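Local coordinates for protein nickel-dependent hydrogenase large subunit (PDB 3MYR) that pairs with a small iron-sulfur subunit and carries the nickel-iron centre at which molecular hydrogen is oxidised, with electrons passed to an acceptor, at residues B[77-82]-B[494-499]; B[107-112]-B[192-197]; B[206-211]-B[232-237]; B[299-304]-B[398-403]. One frame throughout, in Å; residues are numbered along the deposited sequence.

Contact 1. Residues B[77-82]-B[494-499]; sequences EDALRI and IVIEDG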
loop_
_atom_site.group_PDB
_atom_site.type_symbol
_atom_site.label_atom_id
_atom_site.label_comp_id
_atom_site.label_asym_id
_atom_site.label_seq_id
_atom_site.Cartn_x
_atom_site.Cartn_y
_atom_site.Cartn_z
ATOM N N GLU B 77 -19.929 10.541 3.501
ATOM C CA GLU B 77 -20.161 11.817 4.130
ATOM C C GLU B 77 -20.528 12.888 3.070
ATOM O O GLU B 77 -21.443 13.683 3.290
ATOM C CB GLU B 77 -18.904 12.222 4.900
ATOM C CG GLU B 77 -18.721 11.361 6.210
ATOM C CD GLU B 77 -17.275 11.179 6.643
ATOM O OE1 GLU B 77 -16.364 11.908 6.115
ATOM O OE2 GLU B 77 -17.078 10.330 7.564
ATOM N N ASP B 78 -19.896 12.839 1.897
ATOM C CA ASP B 78 -20.239 13.792 0.833
ATOM C C ASP B 78 -21.664 13.529 0.343
ATOM O O ASP B 78 -22.434 14.483 0.178
ATOM C CB ASP B 78 -19.223 13.711 -0.337
ATOM C CG ASP B 78 -19.432 14.811 -1.363
ATOM O OD1 ASP B 78 -19.224 15.966 -0.982
ATOM O OD2 ASP B 78 -19.841 14.569 -2.538
ATOM N N ALA B 79 -22.010 12.264 0.086
ATOM C CA ALA B 79 -23.326 11.926 -0.464
ATOM C C ALA B 79 -24.463 12.369 0.459
ATOM O O ALA B 79 -25.554 12.815 -0.005
ATOM C CB ALA B 79 -23.404 10.399 -0.707
ATOM N N LEU B 80 -24.191 12.282 1.754
ATOM C CA LEU B 80 -25.196 12.364 2.811
ATOM C C LEU B 80 -25.125 13.707 3.521
ATOM O O LEU B 80 -26.033 14.055 4.323
ATOM C CB LEU B 80 -24.903 11.286 3.816
ATOM C CG LEU B 80 -25.659 9.977 3.633
ATOM C CD1 LEU B 80 -26.570 9.723 2.388
ATOM C CD2 LEU B 80 -25.161 8.764 4.341
ATOM N N ARG B 81 -24.073 14.465 3.204
ATOM C CA ARG B 81 -23.729 15.787 3.843
ATOM C C ARG B 81 -23.552 15.655 5.318
ATOM O O ARG B 81 -24.190 16.354 6.092
ATOM C CB ARG B 81 -24.777 16.900 3.553
ATOM C CG ARG B 81 -25.452 16.633 2.223
ATOM C CD ARG B 81 -25.053 17.535 1.114
ATOM N NE ARG B 81 -26.248 18.323 0.757
ATOM C CZ ARG B 81 -26.560 19.552 1.227
ATOM N NH1 ARG B 81 -27.687 20.164 0.807
ATOM N NH2 ARG B 81 -25.756 20.198 2.091
ATOM N N ILE B 82 -22.722 14.723 5.739
ATOM C CA ILE B 82 -22.452 14.655 7.148
ATOM C C ILE B 82 -21.227 15.546 7.380
ATOM O O ILE B 82 -20.225 15.366 6.717
ATOM C CB ILE B 82 -22.128 13.221 7.474
ATOM C CG1 ILE B 82 -23.349 12.380 7.159
ATOM C CG2 ILE B 82 -21.625 13.087 8.912
ATOM C CD1 ILE B 82 -23.071 10.829 7.177
ATOM N N ILE B 494 -19.603 7.457 -5.284
ATOM C CA ILE B 494 -20.632 6.474 -4.845
ATOM C C ILE B 494 -22.024 6.950 -5.266
ATOM O O ILE B 494 -22.341 8.138 -5.187
ATOM C CB ILE B 494 -20.606 6.242 -3.340
ATOM C CG1 ILE B 494 -21.590 5.142 -2.923
ATOM C CG2 ILE B 494 -20.923 7.563 -2.571
ATOM C CD1 ILE B 494 -21.440 4.745 -1.392
ATOM N N VAL B 495 -22.869 6.005 -5.634
ATOM C CA VAL B 495 -24.248 6.316 -5.875
ATOM C C VAL B 495 -25.053 5.410 -4.999
ATOM O O VAL B 495 -24.875 4.166 -5.042
ATOM C CB VAL B 495 -24.614 6.074 -7.394
ATOM C CG1 VAL B 495 -26.092 6.265 -7.666
ATOM C CG2 VAL B 495 -23.737 6.962 -8.284
ATOM N N ILE B 496 -25.958 6.014 -4.236
ATOM C CA ILE B 496 -26.736 5.270 -3.239
ATOM C C ILE B 496 -28.203 5.244 -3.603
ATOM O O ILE B 496 -28.806 6.294 -3.918
ATOM C CB ILE B 496 -26.629 5.862 -1.801
ATOM C CG1 ILE B 496 -25.175 5.789 -1.267
ATOM C CG2 ILE B 496 -27.558 5.120 -0.851
ATOM C CD1 ILE B 496 -24.942 6.784 -0.120
ATOM N N GLU B 497 -28.798 4.065 -3.575
ATOM C CA GLU B 497 -30.244 3.974 -3.801
ATOM C C GLU B 497 -30.867 3.113 -2.724
ATOM O O GLU B 497 -30.449 1.977 -2.496
ATOM C CB GLU B 497 -30.596 3.417 -5.214
ATOM C CG GLU B 497 -29.923 4.222 -6.331
ATOM C CD GLU B 497 -30.276 3.730 -7.776
ATOM O OE1 GLU B 497 -30.704 2.571 -7.931
ATOM O OE2 GLU B 497 -30.033 4.475 -8.767
ATOM N N ASP B 498 -31.888 3.659 -2.081
ATOM C CA ASP B 498 -32.648 2.908 -1.061
ATOM C C ASP B 498 -31.755 2.208 -0.010
ATOM O O ASP B 498 -31.916 1.005 0.252
ATOM C CB ASP B 498 -33.597 1.914 -1.739
ATOM C CG ASP B 498 -34.632 2.623 -2.658
ATOM O OD1 ASP B 498 -34.882 2.135 -3.801
ATOM O OD2 ASP B 498 -35.133 3.710 -2.258
ATOM N N GLY B 499 -30.774 2.938 0.516
ATOM C CA GLY B 499 -29.911 2.382 1.551
ATOM C C GLY B 499 -28.745 1.520 1.000
ATOM O O GLY B 499 -27.960 0.999 1.777
#
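Ile-494 starts the contact by laying its CG2 methyl against the CB of Ala-79, 4.2 Å away. Its side chain leaves strand 488-497 on the side that faces the last turn of helix 67-80, and the same residue also rests on Ala-75 and Val-76, one turn back along that helix. Val-495 turns its side chain to the other side, as the alternation of a beta strand demands. Ile-496 then faces the helix again and does most of the bridging: its CD1 lies 4.0 Å from Ala-79 CB and 4.2 Å from Leu-80 CD1. CG1 of Ile-496 is anti to the carbonyl carbon (chi1 -63°), which, with an extended chi2 (160°), carries CD1 out to touch both; the side chains of Ile-496 and Leu-80 cross at about a right angle. The small methyl of Ala-79 suits a place where helix and strand come close. After Glu-497 the chain turns into strand 500-507 through Gly-499, where a CB would run into the carbonyl O of Asp-498. Between 77-82 and 494-499 the contact is purely aliphatic, while one polar bond, Asp-78 OD2 to Val-480 N of the neighbouring strand, also ties the helix to the sheet.

Contact 2. Residues B[107-112]-B[192-197]; sequences HFYHLH and LEALAW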
loop_
_atom_site.group_PDB
_atom_site.type_symbol
_atom_site.label_atom_id
_atom_site.label_comp_id
_atom_site.label_asym_id
_atom_site.label_seq_id
_atom_site.Cartn_x
_atom_site.Cartn_y
_atom_site.Cartn_z
ATOM N N HIS B 107 9.090 3.426 0.825
ATOM C CA HIS B 107 9.289 3.385 -0.626
ATOM C C HIS B 107 10.750 3.700 -0.967
ATOM O O HIS B 107 11.417 2.991 -1.737
ATOM C CB HIS B 107 8.445 4.419 -1.430
ATOM C CG HIS B 107 8.738 4.367 -2.881
ATOM N ND1 HIS B 107 9.510 5.302 -3.537
ATOM C CD2 HIS B 107 8.472 3.397 -3.789
ATOM C CE1 HIS B 107 9.629 4.957 -4.803
ATOM N NE2 HIS B 107 9.007 3.801 -4.982
ATOM N N PHE B 108 11.251 4.774 -0.406
ATOM C CA PHE B 108 12.593 5.178 -0.747
ATOM C C PHE B 108 13.656 4.090 -0.419
ATOM O O PHE B 108 14.474 3.761 -1.270
ATOM C CB PHE B 108 12.993 6.500 -0.124
ATOM C CG PHE B 108 14.417 6.912 -0.526
ATOM C CD1 PHE B 108 15.489 6.730 0.343
ATOM C CD2 PHE B 108 14.660 7.403 -1.815
ATOM C CE1 PHE B 108 16.835 7.086 -0.065
ATOM C CE2 PHE B 108 15.939 7.765 -2.245
ATOM C CZ PHE B 108 17.047 7.604 -1.353
ATOM N N TYR B 109 13.684 3.584 0.814
ATOM C CA TYR B 109 14.697 2.600 1.177
ATOM C C TYR B 109 14.417 1.234 0.598
ATOM O O TYR B 109 15.294 0.657 -0.043
ATOM C CB TYR B 109 14.954 2.527 2.689
ATOM C CG TYR B 109 15.623 3.769 3.159
ATOM C CD1 TYR B 109 16.983 3.983 2.903
ATOM C CD2 TYR B 109 14.887 4.802 3.683
ATOM C CE1 TYR B 109 17.591 5.166 3.307
ATOM C CE2 TYR B 109 15.474 5.999 4.065
ATOM C CZ TYR B 109 16.826 6.175 3.851
ATOM O OH TYR B 109 17.433 7.357 4.204
ATOM N N HIS B 110 13.211 0.724 0.787
ATOM C CA HIS B 110 12.997 -0.704 0.593
ATOM C C HIS B 110 12.564 -1.044 -0.805
ATOM O O HIS B 110 12.831 -2.157 -1.284
ATOM C CB HIS B 110 11.998 -1.227 1.664
ATOM C CG HIS B 110 12.491 -0.926 3.044
ATOM N ND1 HIS B 110 11.747 -0.249 3.971
ATOM C CD2 HIS B 110 13.741 -1.046 3.578
ATOM C CE1 HIS B 110 12.483 -0.026 5.054
ATOM N NE2 HIS B 110 13.692 -0.524 4.843
ATOM N N LEU B 111 11.989 -0.073 -1.504
ATOM C CA LEU B 111 11.564 -0.278 -2.914
ATOM C C LEU B 111 12.459 0.419 -3.953
ATOM O O LEU B 111 12.800 -0.191 -4.961
ATOM C CB LEU B 111 10.090 0.107 -3.156
ATOM C CG LEU B 111 9.091 -0.521 -2.126
ATOM C CD1 LEU B 111 7.630 -0.237 -2.573
ATOM C CD2 LEU B 111 9.209 -1.945 -1.951
ATOM N N HIS B 112 12.909 1.640 -3.690
ATOM C CA HIS B 112 13.552 2.423 -4.725
ATOM C C HIS B 112 15.082 2.289 -4.620
ATOM O O HIS B 112 15.784 2.183 -5.636
ATOM C CB HIS B 112 13.184 3.942 -4.551
ATOM C CG HIS B 112 13.253 4.751 -5.835
ATOM N ND1 HIS B 112 13.671 4.232 -7.046
ATOM C CD2 HIS B 112 12.936 6.044 -6.083
ATOM C CE1 HIS B 112 13.559 5.159 -8.000
ATOM N NE2 HIS B 112 13.081 6.257 -7.438
ATOM N N LEU B 192 18.351 -0.690 6.803
ATOM C CA LEU B 192 18.053 -1.547 7.954
ATOM C C LEU B 192 17.455 -0.721 9.112
ATOM O O LEU B 192 16.554 -1.197 9.807
ATOM C CB LEU B 192 19.328 -2.251 8.428
ATOM C CG LEU B 192 19.819 -3.374 7.492
ATOM C CD1 LEU B 192 21.200 -3.754 7.885
ATOM C CD2 LEU B 192 18.916 -4.622 7.504
ATOM N N GLU B 193 17.982 0.489 9.352
ATOM C CA GLU B 193 17.358 1.324 10.371
ATOM C C GLU B 193 15.908 1.668 9.985
ATOM O O GLU B 193 15.042 1.763 10.851
ATOM C CB GLU B 193 18.134 2.633 10.581
ATOM C CG GLU B 193 19.570 2.463 10.967
ATOM C CD GLU B 193 19.681 1.819 12.388
ATOM O OE1 GLU B 193 18.748 2.044 13.212
ATOM O OE2 GLU B 193 20.656 1.048 12.648
ATOM N N ALA B 194 15.638 1.896 8.699
ATOM C CA ALA B 194 14.284 2.219 8.265
ATOM C C ALA B 194 13.324 1.075 8.545
ATOM O O ALA B 194 12.157 1.349 8.851
ATOM C CB ALA B 194 14.228 2.637 6.731
ATOM N N LEU B 195 13.784 -0.203 8.483
ATOM C CA LEU B 195 12.852 -1.266 8.825
ATOM C C LEU B 195 12.500 -1.214 10.317
ATOM O O LEU B 195 11.365 -1.487 10.663
ATOM C CB LEU B 195 13.402 -2.685 8.530
ATOM C CG LEU B 195 13.606 -3.025 7.090
ATOM C CD1 LEU B 195 14.568 -4.261 7.026
ATOM C CD2 LEU B 195 12.194 -3.309 6.517
ATOM N N ALA B 196 13.474 -0.968 11.214
ATOM C CA ALA B 196 13.156 -0.890 12.659
ATOM C C ALA B 196 12.268 0.361 12.927
ATOM O O ALA B 196 11.329 0.328 13.711
ATOM C CB ALA B 196 14.429 -0.806 13.491
ATOM N N TRP B 197 12.601 1.471 12.284
ATOM C CA TRP B 197 11.841 2.692 12.512
ATOM C C TRP B 197 10.374 2.543 12.020
ATOM O O TRP B 197 9.402 2.962 12.698
ATOM C CB TRP B 197 12.541 3.868 11.748
ATOM C CG TRP B 197 11.679 5.090 11.690
ATOM C CD1 TRP B 197 11.597 6.115 12.630
ATOM C CD2 TRP B 197 10.749 5.418 10.636
ATOM N NE1 TRP B 197 10.677 7.056 12.175
ATOM C CE2 TRP B 197 10.191 6.667 10.944
ATOM C CE3 TRP B 197 10.409 4.802 9.413
ATOM C CZ2 TRP B 197 9.201 7.259 10.138
ATOM C CZ3 TRP B 197 9.385 5.350 8.653
ATOM C CH2 TRP B 197 8.833 6.608 8.995
#
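Two long helices of the large subunit, 86-112 and 181-201, meet here through Tyr-109 and His-110 on one and Ala-194 and Leu-195 on the other. The CB of Ala-194 sits 3.6 Å from His-110 CE1 and 3.8 Å from Tyr-109 CD2, so a single methyl is shared by two rings, and a side chain this small lets both reach the second helix. Leu-195 takes the imidazole from above: its CD2 lies over one face, 3.7 Å from the centroid of the His-110 ring and 19° off the ring normal, a CH-pi contact, while its CG approaches His-110 NE2 to 3.4 Å. Tyr-109 CB lies over the opposite face of that imidazole, so the ring is held between an aliphatic branch and its own neighbour. The local axes pass 9.6 Å apart at a crossing angle of -119°, a steep helix-helix packing in the helical part of the subunit. Helix 86-112 ends here in a wider pi-type turn, in which His-107 O accepts from both Leu-111 N and His-112 N. The chi1 of His-110, -56°, sets CG anti to the carbonyl carbon and carries the ring across to helix 181-201, where NE2 is hydrogen-bonded to Tyr-191 O. Replacing His-110 by an alanine would probably deprive Leu-195 CD2 of its ring face and leave Tyr-191 O without this donor. Tyr-109 points its hydroxyl to Asp-260 of helix 236-265, and Leu-195 also packs on Glu-30 of the small subunit.

Contact 3. Residues B[206-211]-B[232-237]; sequences AIFGGK and SALNAK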
loop_
_atom_site.group_PDB
_atom_site.type_symbol
_atom_site.label_atom_id
_atom_site.label_comp_id
_atom_site.label_asym_id
_atom_site.label_seq_id
_atom_site.Cartn_x
_atom_site.Cartn_y
_atom_site.Cartn_z
ATOM N N ALA B 206 -2.206 2.157 15.192
ATOM C CA ALA B 206 -2.851 1.159 16.061
ATOM C C ALA B 206 -3.537 1.869 17.230
ATOM O O ALA B 206 -4.642 1.509 17.631
ATOM C CB ALA B 206 -1.806 0.146 16.561
ATOM N N ILE B 207 -2.934 2.958 17.702
ATOM C CA ILE B 207 -3.558 3.695 18.785
ATOM C C ILE B 207 -4.959 4.262 18.410
ATOM O O ILE B 207 -5.932 4.001 19.088
ATOM C CB ILE B 207 -2.631 4.780 19.349
ATOM C CG1 ILE B 207 -1.426 4.125 20.027
ATOM C CG2 ILE B 207 -3.415 5.754 20.349
ATOM C CD1 ILE B 207 -0.288 5.176 20.419
ATOM N N PHE B 208 -5.063 4.870 17.257
ATOM C CA PHE B 208 -6.296 5.512 16.846
ATOM C C PHE B 208 -7.164 4.517 16.080
ATOM O O PHE B 208 -8.372 4.611 16.132
ATOM C CB PHE B 208 -5.896 6.626 15.889
ATOM C CG PHE B 208 -5.327 7.836 16.613
ATOM C CD1 PHE B 208 -6.136 8.551 17.511
ATOM C CD2 PHE B 208 -4.026 8.250 16.393
ATOM C CE1 PHE B 208 -5.639 9.713 18.194
ATOM C CE2 PHE B 208 -3.509 9.401 17.057
ATOM C CZ PHE B 208 -4.335 10.132 17.966
ATOM N N GLY B 209 -6.536 3.558 15.377
ATOM C CA GLY B 209 -7.286 2.783 14.420
ATOM C C GLY B 209 -7.323 1.320 14.791
ATOM O O GLY B 209 -7.861 0.535 14.025
ATOM N N GLY B 210 -6.653 0.935 15.907
ATOM C CA GLY B 210 -6.747 -0.455 16.380
ATOM C C GLY B 210 -5.664 -1.374 15.819
ATOM O O GLY B 210 -5.272 -2.314 16.478
ATOM N N LYS B 211 -5.145 -1.079 14.611
ATOM C CA LYS B 211 -4.199 -2.004 13.997
ATOM C C LYS B 211 -3.569 -1.377 12.813
ATOM O O LYS B 211 -4.140 -0.485 12.216
ATOM C CB LYS B 211 -4.888 -3.310 13.562
ATOM C CG LYS B 211 -6.079 -3.050 12.702
ATOM C CD LYS B 211 -6.856 -4.315 12.435
ATOM C CE LYS B 211 -6.206 -5.032 11.238
ATOM N NZ LYS B 211 -7.145 -5.693 10.373
ATOM N N SER B 232 -10.652 2.910 28.821
ATOM C CA SER B 232 -10.921 2.283 27.496
ATOM C C SER B 232 -11.149 3.328 26.383
ATOM O O SER B 232 -12.080 3.169 25.487
ATOM C CB SER B 232 -12.188 1.439 27.567
ATOM O OG SER B 232 -12.456 0.856 26.273
ATOM N N ALA B 233 -10.506 4.473 26.538
ATOM C CA ALA B 233 -10.640 5.581 25.600
ATOM C C ALA B 233 -9.291 6.296 25.489
ATOM O O ALA B 233 -8.399 6.080 26.277
ATOM C CB ALA B 233 -11.698 6.599 26.096
ATOM N N LEU B 234 -9.178 7.206 24.534
ATOM C CA LEU B 234 -7.961 8.031 24.432
ATOM C C LEU B 234 -7.929 8.944 25.635
ATOM O O LEU B 234 -8.910 9.664 25.876
ATOM C CB LEU B 234 -8.047 8.889 23.213
ATOM C CG LEU B 234 -7.641 8.364 21.853
ATOM C CD1 LEU B 234 -6.755 7.056 21.698
ATOM C CD2 LEU B 234 -8.534 8.746 20.650
ATOM N N ASN B 235 -6.828 8.915 26.386
ATOM C CA ASN B 235 -6.688 9.653 27.639
ATOM C C ASN B 235 -5.235 10.212 27.658
ATOM O O ASN B 235 -4.526 10.168 26.603
ATOM C CB ASN B 235 -7.000 8.759 28.854
ATOM C CG ASN B 235 -6.159 7.481 28.883
ATOM O OD1 ASN B 235 -6.585 6.431 29.390
ATOM N ND2 ASN B 235 -4.999 7.551 28.290
ATOM N N ALA B 236 -4.792 10.795 28.769
ATOM C CA ALA B 236 -3.460 11.457 28.786
ATOM C C ALA B 236 -2.315 10.482 28.487
ATOM O O ALA B 236 -1.368 10.822 27.778
ATOM C CB ALA B 236 -3.212 12.145 30.140
ATOM N N LYS B 237 -2.426 9.274 29.034
ATOM C CA LYS B 237 -1.473 8.211 28.781
ATOM C C LYS B 237 -1.397 7.867 27.316
ATOM O O LYS B 237 -0.299 7.867 26.726
ATOM C CB LYS B 237 -1.846 6.978 29.590
ATOM C CG LYS B 237 -0.767 5.875 29.502
ATOM C CD LYS B 237 -1.089 4.863 28.384
ATOM C CE LYS B 237 -0.252 3.530 28.408
ATOM N NZ LYS B 237 -0.657 2.680 27.193
#
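Leu-234 carries this contact alone on its side, its two methyls divided between Ile-207 and Phe-208 at the end of helix 203-209. The aliphatic part is the meeting of Leu-234 CD1 with Ile-207 CG2 at 3.8 Å, the two side chains crossing at a slant. On Ile-207, CG2 is anti to the backbone N and CG1 anti to the carbonyl carbon (chi1 -66°), and the CG2 branch turns to the leucine. The aromatic part uses the other methyl: Leu-234 CD2 lies 3.9 Å from CE1 and 4.0 Å from CD1 of Phe-208, with the side chains at about a right angle. A forked leucine suits this place because each branch serves a different neighbour. Cutting Leu-234 back to an alanine is likely to open a gap between the loop and the helix end, leaving Ile-207 CG2 and the Phe-208 ring without their packing partner. No hydrogen bond crosses between the segments; polar groups bond within their own segment or to other parts, as Ser-232 OG does to Tyr-189 of the small subunit. Gly-210 N donates to Ala-206 O at 2.7 Å as the helix closes, and Gly-210 continues with a positive phi that a side chain would make difficult. Leu-234 is tied by backbone hydrogen bonds to Pro-225 and Asp-227. Just after it, Asn-235 takes the N-cap position of helix 236-265, whose first turns lie alongside: Ile-207 touches Glu-241, Val-242 and Leu-245, and Phe-208 reaches from Val-242 to Ile-91 and Met-95 of helix 86-112, while Thr-237 of the small subunit packs on Ile-207.

Contact 4. Residues B[299-304]-B[398-403]; sequences LFPRGA and YATGHD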
loop_
_atom_site.group_PDB
_atom_site.type_symbol
_atom_site.label_atom_id
_atom_site.label_comp_id
_atom_site.label_asym_id
_atom_site.label_seq_id
_atom_site.Cartn_x
_atom_site.Cartn_y
_atom_site.Cartn_z
ATOM N N LEU B 299 -4.021 21.993 3.255
ATOM C CA LEU B 299 -2.566 22.059 3.126
ATOM C C LEU B 299 -2.095 21.779 1.654
ATOM O O LEU B 299 -1.310 22.532 1.090
ATOM C CB LEU B 299 -1.921 21.074 4.110
ATOM C CG LEU B 299 -0.395 20.957 3.991
ATOM C CD1 LEU B 299 0.186 22.362 4.257
ATOM C CD2 LEU B 299 0.051 20.038 5.067
ATOM N N PHE B 300 -2.623 20.759 1.018
ATOM C CA PHE B 300 -2.320 20.523 -0.386
ATOM C C PHE B 300 -3.463 21.083 -1.215
ATOM O O PHE B 300 -4.590 20.629 -1.070
ATOM C CB PHE B 300 -2.236 19.013 -0.650
ATOM C CG PHE B 300 -1.050 18.332 0.004
ATOM C CD1 PHE B 300 0.236 18.775 -0.239
ATOM C CD2 PHE B 300 -1.212 17.124 0.652
ATOM C CE1 PHE B 300 1.334 18.101 0.317
ATOM C CE2 PHE B 300 -0.122 16.428 1.176
ATOM C CZ PHE B 300 1.145 16.901 1.009
ATOM N N PRO B 301 -3.179 22.040 -2.126
ATOM C CA PRO B 301 -4.274 22.681 -2.831
ATOM C C PRO B 301 -4.811 21.815 -3.958
ATOM O O PRO B 301 -4.072 20.967 -4.490
ATOM C CB PRO B 301 -3.629 23.969 -3.390
ATOM C CG PRO B 301 -2.174 23.553 -3.556
ATOM C CD PRO B 301 -1.882 22.663 -2.402
ATOM N N ARG B 302 -6.079 22.066 -4.315
ATOM C CA ARG B 302 -6.721 21.461 -5.478
ATOM C C ARG B 302 -6.338 22.245 -6.722
ATOM O O ARG B 302 -6.365 23.473 -6.720
ATOM C CB ARG B 302 -8.240 21.523 -5.304
ATOM C CG ARG B 302 -9.028 20.924 -6.484
ATOM C CD ARG B 302 -10.532 20.688 -6.154
ATOM N NE ARG B 302 -10.569 19.765 -5.036
ATOM C CZ ARG B 302 -11.637 19.484 -4.289
ATOM N NH1 ARG B 302 -11.515 18.699 -3.194
ATOM N NH2 ARG B 302 -12.784 20.033 -4.605
ATOM N N GLY B 303 -6.066 21.547 -7.818
ATOM C CA GLY B 303 -5.870 22.218 -9.106
ATOM C C GLY B 303 -5.110 21.339 -10.093
ATOM O O GLY B 303 -4.705 20.215 -9.791
ATOM N N ALA B 304 -4.905 21.885 -11.276
ATOM C CA ALA B 304 -4.257 21.180 -12.358
ATOM C C ALA B 304 -3.280 22.146 -13.018
ATOM O O ALA B 304 -3.610 23.323 -13.262
ATOM C CB ALA B 304 -5.313 20.757 -13.384
ATOM N N TYR B 398 4.394 24.842 -4.982
ATOM C CA TYR B 398 5.309 25.845 -5.464
ATOM C C TYR B 398 4.547 26.935 -6.201
ATOM O O TYR B 398 4.752 28.147 -5.979
ATOM C CB TYR B 398 6.309 25.193 -6.459
ATOM C CG TYR B 398 7.585 25.996 -6.749
ATOM C CD1 TYR B 398 7.733 26.712 -7.961
ATOM C CD2 TYR B 398 8.599 26.073 -5.795
ATOM C CE1 TYR B 398 8.917 27.442 -8.233
ATOM C CE2 TYR B 398 9.747 26.794 -6.017
ATOM C CZ TYR B 398 9.919 27.474 -7.247
ATOM O OH TYR B 398 11.092 28.152 -7.474
ATOM N N ALA B 399 3.694 26.501 -7.127
ATOM C CA ALA B 399 2.975 27.434 -7.971
ATOM C C ALA B 399 2.098 28.367 -7.133
ATOM O O ALA B 399 1.886 29.502 -7.528
ATOM C CB ALA B 399 2.122 26.661 -8.979
ATOM N N THR B 400 1.563 27.893 -6.001
ATOM C CA THR B 400 0.595 28.685 -5.225
ATOM C C THR B 400 1.301 29.443 -4.090
ATOM O O THR B 400 0.641 29.913 -3.164
ATOM C CB THR B 400 -0.553 27.813 -4.601
ATOM O OG1 THR B 400 -0.013 26.738 -3.813
ATOM C CG2 THR B 400 -1.411 27.166 -5.692
ATOM N N GLY B 401 2.633 29.505 -4.099
ATOM C CA GLY B 401 3.286 30.355 -3.106
ATOM C C GLY B 401 3.382 29.783 -1.685
ATOM O O GLY B 401 3.533 30.540 -0.747
ATOM N N HIS B 402 3.346 28.455 -1.515
ATOM C CA HIS B 402 3.580 27.854 -0.178
ATOM C C HIS B 402 5.016 28.120 0.222
ATOM O O HIS B 402 5.936 27.677 -0.506
ATOM C CB HIS B 402 3.265 26.349 -0.173
ATOM C CG HIS B 402 3.478 25.659 1.156
ATOM N ND1 HIS B 402 2.444 25.403 2.052
ATOM C CD2 HIS B 402 4.586 25.117 1.708
ATOM C CE1 HIS B 402 2.926 24.775 3.115
ATOM N NE2 HIS B 402 4.222 24.587 2.927
ATOM N N ASP B 403 5.231 28.808 1.361
ATOM C CA ASP B 403 6.566 29.350 1.634
ATOM C C ASP B 403 7.585 28.247 1.893
ATOM O O ASP B 403 8.715 28.300 1.400
ATOM C CB ASP B 403 6.570 30.298 2.819
ATOM C CG ASP B 403 6.096 31.730 2.448
ATOM O OD1 ASP B 403 6.128 32.168 1.266
ATOM O OD2 ASP B 403 5.703 32.426 3.381
#
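Leu-299 and His-402 meet at a slant, the CD1 methyl of the leucine coming within 3.8 Å of CE1 of the imidazole. Both side chains start with CG anti to the backbone N (chi1 175° for Leu-299, 180° for His-402), and these extended first torsions bridge backbones whose CA atoms stand 9.1 Å apart. A flat ring with a carbon at the point of contact suits an aliphatic neighbour, and the same histidine rests on Leu-397 and on Ile-439 of helix 426-456. The second pair, Pro-301 and Thr-400, also crosses at a slant: CG of the proline ring lies 3.9 Å from Thr-400 OG1. That hydroxyl is turned back to its own helix: its hydrogen bond goes to Met-396 O, and the contact with the proline CG is van der Waals. Proline suits the partner position, its rigid ring also lying on Met-396 and Leu-397. Residues 398-403 take the chain from the end of helix 390-399 to the start of helix 403-416. A Schellman motif with Gly-401 as its positive-phi residue closes the first (Gly-401 N to Tyr-398 O, His-402 N to Leu-397 O), and His-402 is the N-cap of the second. In 299-304, Leu-299 and Phe-300 both face Asp-286 in a classic beta bulge. With no hydrogen bond between the segments, the bulged strand and helix corner are joined by van der Waals packing.

From the N terminus, helix 67-80 supplies the first half of contact 1, whose partner strand 488-497 comes more than 400 residues later, so contact 1 closes a loop that encloses the other three. Within that span contact 2 ties helix 86-112 to helix 181-201. Contact 3 follows at once, joining helix 203-209 to the loop that leads into helix 236-265, and contact 4 then links strand 300-305 to the corner after helix 390-399. Contacts 2, 3 and 4 close one after another, and no pair crosses. Contacts 1 and 2 lie on opposite sides of the chain's centre, their own centres about 39 Å apart; contact 1 packs helix 67-80 on the three-stranded sheet formed late in the sequence.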